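Local coordinates for protein pyruvate kinase (Pseudomonas aeruginosa, PDB 6QXL) that probably catalyses the last step of glycolysis, moving the phosphoryl group of phosphoenolpyruvate to ADP to give pyruvate and ATP, and here binds glucose-6-phosphate and magnesium, at residues 21-26 with 53-58; 114-119 with 142-147. All blocks are in the same frame, centred on the assembly; numbering follows the deposited sequence.

Contact 1: 21-26 with 53-58; sequences VLEQLI and RELAAK
L55 pushes its isobutyl end from helix 42-58 against helix 19-28 and splits it over two neighbouring residues. One methyl, CD1, sits 3.9 Å from L22 CB and 3.8 Å from the backbone N of E23; the other, CD2, reaches E23 CB at 3.9 Å and runs on beside that residue's carboxylate carbon. L55 thus crosses the glutamate side chain at about a right angle and packs against its aliphatic part. One turn further along helix 19-28, the CG2 methyl of I26 lies 4.0 Å from the CA of A56, in contact with the backbone there and with the carbonyl oxygen of L55, while its CG1 meets the CB of L55 more loosely. L22 also touches L51, and I26 touches V52, so the apolar side of the contact continues back along helix 42-58. These are two consecutive outer helices of the (βα)8 barrel: helix 19-28 comes after strand 7-11 and helix 42-58 after strand 32-36, and the short segments cross at -47° with their axes 9.5 Å apart. Past L55, the buried L22 and I26 give way to a polar rim, where K58 is exposed and E23 partly so. K58, the last residue of its helix, stretches out fully, CG anti to the backbone N (chi1 172°), and brings NZ to E23 OE2 at 2.9 Å in a salt bridge. E23 is turned the same way at its first torsion and extended, which lifts the carboxylate off its own helix; the two side chains meet at about a right angle. NZ approaches on the syn lone pair of OE2, the side facing OE1. H59, just after the helix, hydrogen-bonds through NE2 to that same oxygen.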
ATOM      1  N   VAL A  21      19.533  45.743  13.018  1.00 61.09           N
ATOM      2  CA  VAL A  21      19.648  44.326  12.731  1.00 62.79           C
ATOM      3  C   VAL A  21      18.281  43.655  12.848  1.00 61.15           C
ATOM      4  O   VAL A  21      17.916  42.839  11.994  1.00 69.47           O
ATOM      5  CB  VAL A  21      20.684  43.651  13.639  1.00 62.89           C
ATOM      6  CG1 VAL A  21      20.706  42.137  13.434  1.00 62.74           C
ATOM      7  CG2 VAL A  21      22.066  44.235  13.358  1.00 64.46           C
ATOM      8  N   LEU A  22      17.525  44.002  13.888  1.00 57.17           N
ATOM      9  CA  LEU A  22      16.180  43.465  14.029  1.00 57.42           C
ATOM     10  C   LEU A  22      15.319  43.784  12.815  1.00 54.16           C
ATOM     11  O   LEU A  22      14.635  42.910  12.288  1.00 48.74           O
ATOM     12  CB  LEU A  22      15.517  43.975  15.296  1.00 60.58           C
ATOM     13  CG  LEU A  22      16.107  43.379  16.573  1.00 72.74           C
ATOM     14  CD1 LEU A  22      15.535  44.062  17.797  1.00 77.37           C
ATOM     15  CD2 LEU A  22      15.865  41.883  16.664  1.00 77.59           C
ATOM     16  N   GLU A  23      15.389  45.019  12.330  1.00 61.18           N
ATOM     17  CA  GLU A  23      14.653  45.333  11.116  1.00 65.21           C
ATOM     18  C   GLU A  23      15.066  44.405   9.963  1.00 59.78           C
ATOM     19  O   GLU A  23      14.217  43.891   9.242  1.00 66.15           O
ATOM     20  CB  GLU A  23      14.822  46.803  10.737  1.00 69.87           C
ATOM     21  CG  GLU A  23      13.930  47.239   9.556  1.00 70.65           C
ATOM     22  CD  GLU A  23      13.739  48.724   9.445  1.00 68.54           C
ATOM     23  OE1 GLU A  23      14.647  49.510   9.737  1.00 65.45           O
ATOM     24  OE2 GLU A  23      12.625  49.133   9.063  1.00 69.01           O
ATOM     25  N   GLN A  24      16.365  44.173   9.814  1.00 57.05           N
ATOM     26  CA  GLN A  24      16.857  43.304   8.752  1.00 60.16           C
ATOM     27  C   GLN A  24      16.422  41.833   8.907  1.00 59.23           C
ATOM     28  O   GLN A  24      16.166  41.161   7.907  1.00 48.03           O
ATOM     29  CB  GLN A  24      18.364  43.389   8.665  1.00 64.56           C
ATOM     30  CG  GLN A  24      18.887  44.620   7.954  1.00 69.25           C
ATOM     31  CD  GLN A  24      20.407  44.678   8.037  1.00 78.33           C
ATOM     32  OE1 GLN A  24      20.987  45.251   8.989  1.00 75.03           O
ATOM     33  NE2 GLN A  24      21.057  44.030   7.087  1.00 77.39           N
ATOM     34  N   LEU A  25      16.344  41.360  10.156  1.00 63.82           N
ATOM     35  CA  LEU A  25      15.858  40.020  10.435  1.00 62.14           C
ATOM     36  C   LEU A  25      14.370  39.876  10.100  1.00 64.50           C
ATOM     37  O   LEU A  25      13.943  38.854   9.554  1.00 66.49           O
ATOM     38  CB  LEU A  25      16.087  39.639  11.907  1.00 57.69           C
ATOM     39  CG  LEU A  25      17.497  39.481  12.447  1.00 62.29           C
ATOM     40  CD1 LEU A  25      17.435  39.195  13.949  1.00 59.03           C
ATOM     41  CD2 LEU A  25      18.250  38.401  11.697  1.00 64.98           C
ATOM     42  N   ILE A  26      13.594  40.886  10.452  1.00 59.79           N
ATOM     43  CA  ILE A  26      12.170  40.936  10.116  1.00 57.78           C
ATOM     44  C   ILE A  26      12.007  40.871   8.602  1.00 50.24           C
ATOM     45  O   ILE A  26      11.199  40.087   8.092  1.00 56.70           O
ATOM     46  CB  ILE A  26      11.503  42.200  10.697  1.00 57.66           C
ATOM     47  CG1 ILE A  26      11.738  42.197  12.250  1.00 57.16           C
ATOM     48  CG2 ILE A  26      10.040  42.268  10.351  1.00 56.53           C
ATOM     49  CD1 ILE A  26      11.283  41.138  13.086  1.00 59.09           C
ATOM     50  N   ARG A  53       8.013  43.722  17.833  1.00 47.95           N
ATOM     51  CA  ARG A  53       6.593  43.947  17.538  1.00 46.60           C
ATOM     52  C   ARG A  53       6.361  45.218  16.741  1.00 54.91           C
ATOM     53  O   ARG A  53       5.535  45.234  15.843  1.00 58.99           O
ATOM     54  CB  ARG A  53       5.759  43.932  18.821  1.00 44.20           C
ATOM     55  CG  ARG A  53       5.557  42.519  19.326  1.00 44.96           C
ATOM     56  CD  ARG A  53       4.893  42.456  20.674  1.00 43.82           C
ATOM     57  NE  ARG A  53       4.439  41.078  20.932  1.00 47.81           N
ATOM     58  CZ  ARG A  53       4.160  40.566  22.139  1.00 50.49           C
ATOM     59  NH1 ARG A  53       4.240  41.314  23.233  1.00 50.97           N
ATOM     60  NH2 ARG A  53       3.785  39.299  22.247  1.00 49.93           N
ATOM     61  N   GLU A  54       7.112  46.266  17.056  1.00 62.89           N
ATOM     62  CA  GLU A  54       7.028  47.532  16.324  1.00 63.19           C
ATOM     63  C   GLU A  54       7.477  47.353  14.888  1.00 60.10           C
ATOM     64  O   GLU A  54       6.781  47.733  13.955  1.00 58.32           O
ATOM     65  CB  GLU A  54       7.865  48.594  17.045  1.00 66.45           C
ATOM     66  CG  GLU A  54       7.115  49.211  18.228  1.00 71.08           C
ATOM     67  CD  GLU A  54       7.982  50.073  19.146  1.00 77.66           C
ATOM     68  OE1 GLU A  54       7.520  50.399  20.264  1.00 82.85           O
ATOM     69  OE2 GLU A  54       9.109  50.423  18.742  1.00 82.25           O
ATOM     70  N   LEU A  55       8.629  46.744  14.714  1.00 60.35           N
ATOM     71  CA  LEU A  55       9.210  46.563  13.392  1.00 64.37           C
ATOM     72  C   LEU A  55       8.419  45.565  12.537  1.00 62.49           C
ATOM     73  O   LEU A  55       8.310  45.739  11.318  1.00 64.27           O
ATOM     74  CB  LEU A  55      10.660  46.145  13.537  1.00 76.67           C
ATOM     75  CG  LEU A  55      11.563  47.266  14.031  1.00 80.85           C
ATOM     76  CD1 LEU A  55      12.866  46.721  14.606  1.00 85.15           C
ATOM     77  CD2 LEU A  55      11.868  48.251  12.907  1.00 78.19           C
ATOM     78  N   ALA A  56       7.864  44.539  13.165  1.00 58.79           N
ATOM     79  CA  ALA A  56       6.973  43.627  12.441  1.00 58.71           C
ATOM     80  C   ALA A  56       5.763  44.387  11.889  1.00 55.98           C
ATOM     81  O   ALA A  56       5.501  44.351  10.675  1.00 50.22           O
ATOM     82  CB  ALA A  56       6.516  42.469  13.334  1.00 61.72           C
ATOM     83  N   ALA A  57       5.073  45.111  12.770  1.00 53.29           N
ATOM     84  CA  ALA A  57       3.926  45.942  12.352  1.00 49.62           C
ATOM     85  C   ALA A  57       4.317  46.930  11.248  1.00 48.37           C
ATOM     86  O   ALA A  57       3.591  47.096  10.272  1.00 51.37           O
ATOM     87  CB  ALA A  57       3.335  46.673  13.533  1.00 43.39           C
ATOM     88  N   LYS A  58       5.485  47.543  11.376  1.00 47.71           N
ATOM     89  CA  LYS A  58       5.968  48.463  10.355  1.00 50.26           C
ATOM     90  C   LYS A  58       5.996  47.829   8.967  1.00 48.94           C
ATOM     91  O   LYS A  58       5.776  48.509   7.984  1.00 49.02           O
ATOM     92  CB  LYS A  58       7.344  49.009  10.728  1.00 54.28           C
ATOM     93  CG  LYS A  58       8.030  49.826   9.633  1.00 61.45           C
ATOM     94  CD  LYS A  58       9.284  50.525  10.118  1.00 66.19           C
ATOM     95  CE  LYS A  58      10.018  51.205   8.965  1.00 73.89           C
ATOM     96  NZ  LYS A  58      11.362  51.703   9.372  1.00 79.18           N
TER

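Contact 2: 114-119 with 142-147; sequences DLVKDC and DELRCR
V116 lays both of its methyls against the start of strand 143-148. CG1 comes to 3.7 Å from the backbone N of E143 and lies almost as near its carbonyl oxygen; CG2 touches the CA of E143 and passes 4.2 Å from L144 CG. The valine therefore rests on peptide backbone as much as on side chain. L144 answers from the strand: its CG is turned beside its own backbone N, anti to the carbonyl carbon (chi1 -65°), and its two methyls fork toward the end of the helix. CD1 meets C119 CB at 3.7 Å and, less closely, the sulfur; CD2 lies 3.9 Å from the same CB. No hydrogen bond joins the two segments, so buried apolar atoms carry the contact. C119 is the first residue to leave helical geometry, yet its N still bonds to L115 O, bringing its CB up to the leucine. On the strand, L144 is set in place by backbone hydrogen bonding to F94, and D142, two residues earlier, by T96, with the carboxylate of D142 bonded to S97. E143 leaves the strand with its CB on the side away from the helix. R145 NE makes a straight bond (2.8 Å, 166°) to the anti lone pair of E143 OE1, and NH2 a longer one from above the carboxylate plane, while R93 takes the other oxygen. The helix segment crosses the strand segment at 60°, with 8.1 Å between axes. Helix 113-118 thus packs on one face of the mixed sheet in the mainly β B domain of pyruvate kinase, with L125 of strand 124-127 touching both C119 and L144, V136 and V139 of strand 132-139 beside the leucine, and strand 91-95 along the other edge of 143-148.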
ATOM      1  N   ASP A 114      23.192  18.125  44.993  1.00 52.55           N
ATOM      2  CA  ASP A 114      22.832  16.844  44.391  1.00 53.98           C
ATOM      3  C   ASP A 114      23.611  16.369  43.116  1.00 49.08           C
ATOM      4  O   ASP A 114      23.768  15.179  42.986  1.00 42.99           O
ATOM      5  CB  ASP A 114      21.392  16.743  43.971  1.00 58.31           C
ATOM      6  CG  ASP A 114      20.378  16.983  45.120  1.00 59.48           C
ATOM      7  OD1 ASP A 114      20.598  16.428  46.203  1.00 62.99           O
ATOM      8  OD2 ASP A 114      19.390  17.702  44.895  1.00 61.22           O
ATOM      9  N   LEU A 115      24.396  17.274  42.542  1.00 45.05           N
ATOM     10  CA  LEU A 115      25.322  16.851  41.475  1.00 43.89           C
ATOM     11  C   LEU A 115      26.285  15.748  41.975  1.00 44.20           C
ATOM     12  O   LEU A 115      26.475  14.715  41.326  1.00 44.78           O
ATOM     13  CB  LEU A 115      26.149  17.997  40.966  1.00 45.89           C
ATOM     14  CG  LEU A 115      27.080  17.628  39.797  1.00 45.19           C
ATOM     15  CD1 LEU A 115      26.340  17.189  38.521  1.00 47.33           C
ATOM     16  CD2 LEU A 115      27.947  18.807  39.372  1.00 48.95           C
ATOM     17  N   VAL A 116      26.867  15.978  43.114  1.00 39.47           N
ATOM     18  CA  VAL A 116      27.846  15.070  43.680  1.00 42.02           C
ATOM     19  C   VAL A 116      27.199  13.797  44.220  1.00 40.56           C
ATOM     20  O   VAL A 116      27.825  12.724  44.195  1.00 43.83           O
ATOM     21  CB  VAL A 116      28.659  15.771  44.807  1.00 43.81           C
ATOM     22  CG1 VAL A 116      29.548  14.826  45.599  1.00 44.94           C
ATOM     23  CG2 VAL A 116      29.476  16.925  44.287  1.00 43.21           C
ATOM     24  N   LYS A 117      25.954  13.913  44.658  1.00 43.96           N
ATOM     25  CA  LYS A 117      25.220  12.771  45.177  1.00 46.64           C
ATOM     26  C   LYS A 117      24.790  11.813  44.079  1.00 43.37           C
ATOM     27  O   LYS A 117      24.879  10.600  44.234  1.00 44.22           O
ATOM     28  CB  LYS A 117      23.981  13.247  45.967  1.00 52.70           C
ATOM     29  CG  LYS A 117      24.434  13.902  47.308  1.00 62.52           C
ATOM     30  CD  LYS A 117      23.358  14.208  48.322  1.00 70.42           C
ATOM     31  CE  LYS A 117      23.793  15.395  49.199  1.00 72.27           C
ATOM     32  NZ  LYS A 117      22.968  15.604  50.418  1.00 72.66           N
ATOM     33  N   ASP A 118      24.387  12.345  42.949  1.00 39.36           N
ATOM     34  CA  ASP A 118      23.862  11.562  41.832  1.00 42.62           C
ATOM     35  C   ASP A 118      24.950  10.958  40.962  1.00 43.79           C
ATOM     36  O   ASP A 118      24.771   9.895  40.392  1.00 45.03           O
ATOM     37  CB  ASP A 118      23.008  12.426  40.927  1.00 44.97           C
ATOM     38  CG  ASP A 118      21.754  12.993  41.664  1.00 53.17           C
ATOM     39  OD1 ASP A 118      21.441  12.475  42.830  1.00 63.77           O
ATOM     40  OD2 ASP A 118      21.169  13.956  41.070  1.00 59.89           O
ATOM     41  N   CYS A 119      26.198  11.506  40.988  1.00 46.22           N
ATOM     42  CA  CYS A 119      27.279  10.963  40.257  1.00 41.54           C
ATOM     43  C   CYS A 119      28.094   9.873  40.990  1.00 41.25           C
ATOM     44  O   CYS A 119      28.130   9.885  42.206  1.00 39.08           O
ATOM     45  CB  CYS A 119      28.159  11.992  39.710  1.00 42.35           C
ATOM     46  SG  CYS A 119      27.336  13.019  38.516  1.00 46.27           S
ATOM     47  N   ASP A 142      31.725  15.948  49.166  1.00 40.11           N
ATOM     48  CA  ASP A 142      31.605  17.311  48.718  1.00 36.39           C
ATOM     49  C   ASP A 142      32.209  17.595  47.321  1.00 32.33           C
ATOM     50  O   ASP A 142      32.252  18.759  46.928  1.00 36.02           O
ATOM     51  CB  ASP A 142      32.236  18.222  49.751  1.00 36.43           C
ATOM     52  CG  ASP A 142      33.767  18.067  49.839  1.00 43.05           C
ATOM     53  OD1 ASP A 142      34.291  16.962  49.573  1.00 39.61           O
ATOM     54  OD2 ASP A 142      34.470  19.072  50.144  1.00 42.06           O
ATOM     55  N   GLU A 143      32.699  16.581  46.602  1.00 30.38           N
ATOM     56  CA  GLU A 143      33.343  16.859  45.352  1.00 32.84           C
ATOM     57  C   GLU A 143      33.452  15.661  44.451  1.00 28.54           C
ATOM     58  O   GLU A 143      33.416  14.505  44.924  1.00 28.16           O
ATOM     59  CB  GLU A 143      34.763  17.462  45.542  1.00 41.77           C
ATOM     60  CG  GLU A 143      35.801  16.621  46.164  1.00 44.53           C
ATOM     61  CD  GLU A 143      37.116  17.358  46.395  1.00 46.34           C
ATOM     62  OE1 GLU A 143      38.221  16.715  46.382  1.00 45.14           O
ATOM     63  OE2 GLU A 143      37.143  18.571  46.536  1.00 50.33           O
ATOM     64  N   LEU A 144      33.607  15.935  43.151  1.00 28.88           N
ATOM     65  CA  LEU A 144      33.888  14.914  42.165  1.00 30.64           C
ATOM     66  C   LEU A 144      35.294  15.176  41.623  1.00 30.48           C
ATOM     67  O   LEU A 144      35.623  16.309  41.238  1.00 33.09           O
ATOM     68  CB  LEU A 144      32.903  14.967  41.026  1.00 33.53           C
ATOM     69  CG  LEU A 144      31.432  14.661  41.334  1.00 35.37           C
ATOM     70  CD1 LEU A 144      30.608  14.772  40.049  1.00 38.07           C
ATOM     71  CD2 LEU A 144      31.174  13.251  41.887  1.00 39.83           C
ATOM     72  N   ARG A 145      36.124  14.133  41.607  1.00 30.90           N
ATOM     73  CA  ARG A 145      37.490  14.233  41.129  1.00 31.17           C
ATOM     74  C   ARG A 145      37.582  13.540  39.789  1.00 31.09           C
ATOM     75  O   ARG A 145      37.320  12.332  39.691  1.00 31.39           O
ATOM     76  CB  ARG A 145      38.443  13.569  42.101  1.00 33.18           C
ATOM     77  CG  ARG A 145      38.532  14.295  43.428  1.00 34.73           C
ATOM     78  CD  ARG A 145      39.172  13.449  44.502  1.00 36.86           C
ATOM     79  NE  ARG A 145      38.838  13.999  45.820  1.00 36.37           N
ATOM     80  CZ  ARG A 145      38.805  13.343  46.966  1.00 36.59           C
ATOM     81  NH1 ARG A 145      39.252  12.080  46.990  1.00 36.61           N
ATOM     82  NH2 ARG A 145      38.490  13.980  48.068  1.00 37.62           N
ATOM     83  N   CYS A 146      37.964  14.300  38.760  1.00 29.08           N
ATOM     84  CA  CYS A 146      37.817  13.854  37.389  1.00 33.67           C
ATOM     85  C   CYS A 146      39.110  13.894  36.594  1.00 34.31           C
ATOM     86  O   CYS A 146      40.083  14.571  36.961  1.00 36.93           O
ATOM     87  CB  CYS A 146      36.770  14.716  36.684  1.00 34.40           C
ATOM     88  SG  CYS A 146      35.177  14.826  37.549  1.00 37.33           S
ATOM     89  N   ARG A 147      39.104  13.156  35.495  1.00 37.94           N
ATOM     90  CA  ARG A 147      40.135  13.214  34.472  1.00 42.41           C
ATOM     91  C   ARG A 147      39.514  13.754  33.184  1.00 44.18           C
ATOM     92  O   ARG A 147      38.401  13.346  32.805  1.00 41.18           O
ATOM     93  CB  ARG A 147      40.704  11.808  34.224  1.00 46.35           C
ATOM     94  CG  ARG A 147      41.989  11.805  33.429  1.00 44.90           C
ATOM     95  CD  ARG A 147      42.550  10.419  33.205  1.00 43.53           C
ATOM     96  NE  ARG A 147      41.744   9.603  32.299  1.00 43.12           N
ATOM     97  CZ  ARG A 147      40.940   8.584  32.622  1.00 40.76           C
ATOM     98  NH1 ARG A 147      40.761   8.225  33.899  1.00 45.18           N
ATOM     99  NH2 ARG A 147      40.303   7.924  31.672  1.00 38.89           N
TER

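How the contacts relate
Contact 1 closes in the chain before contact 2 opens, and the two do not touch: their centres are 46 Å apart and their nearest atoms about 34 Å. They share no helix, strand or sheet. Contact 1 joins the first two outer helices of the eight-stranded parallel barrel; contact 2 belongs to the mixed sheet formed entirely within the excursion between barrel strands 64-68 and 190-193. That excursion is the B domain, which in pyruvate kinases acts as a mobile lid over the active site at the barrel end. The magnesium ion, held by E223 and D250, lies at the C-terminal ends of the barrel strands, whereas glucose-6-phosphate sits in the C-terminal α/β domain, separate from both contacts.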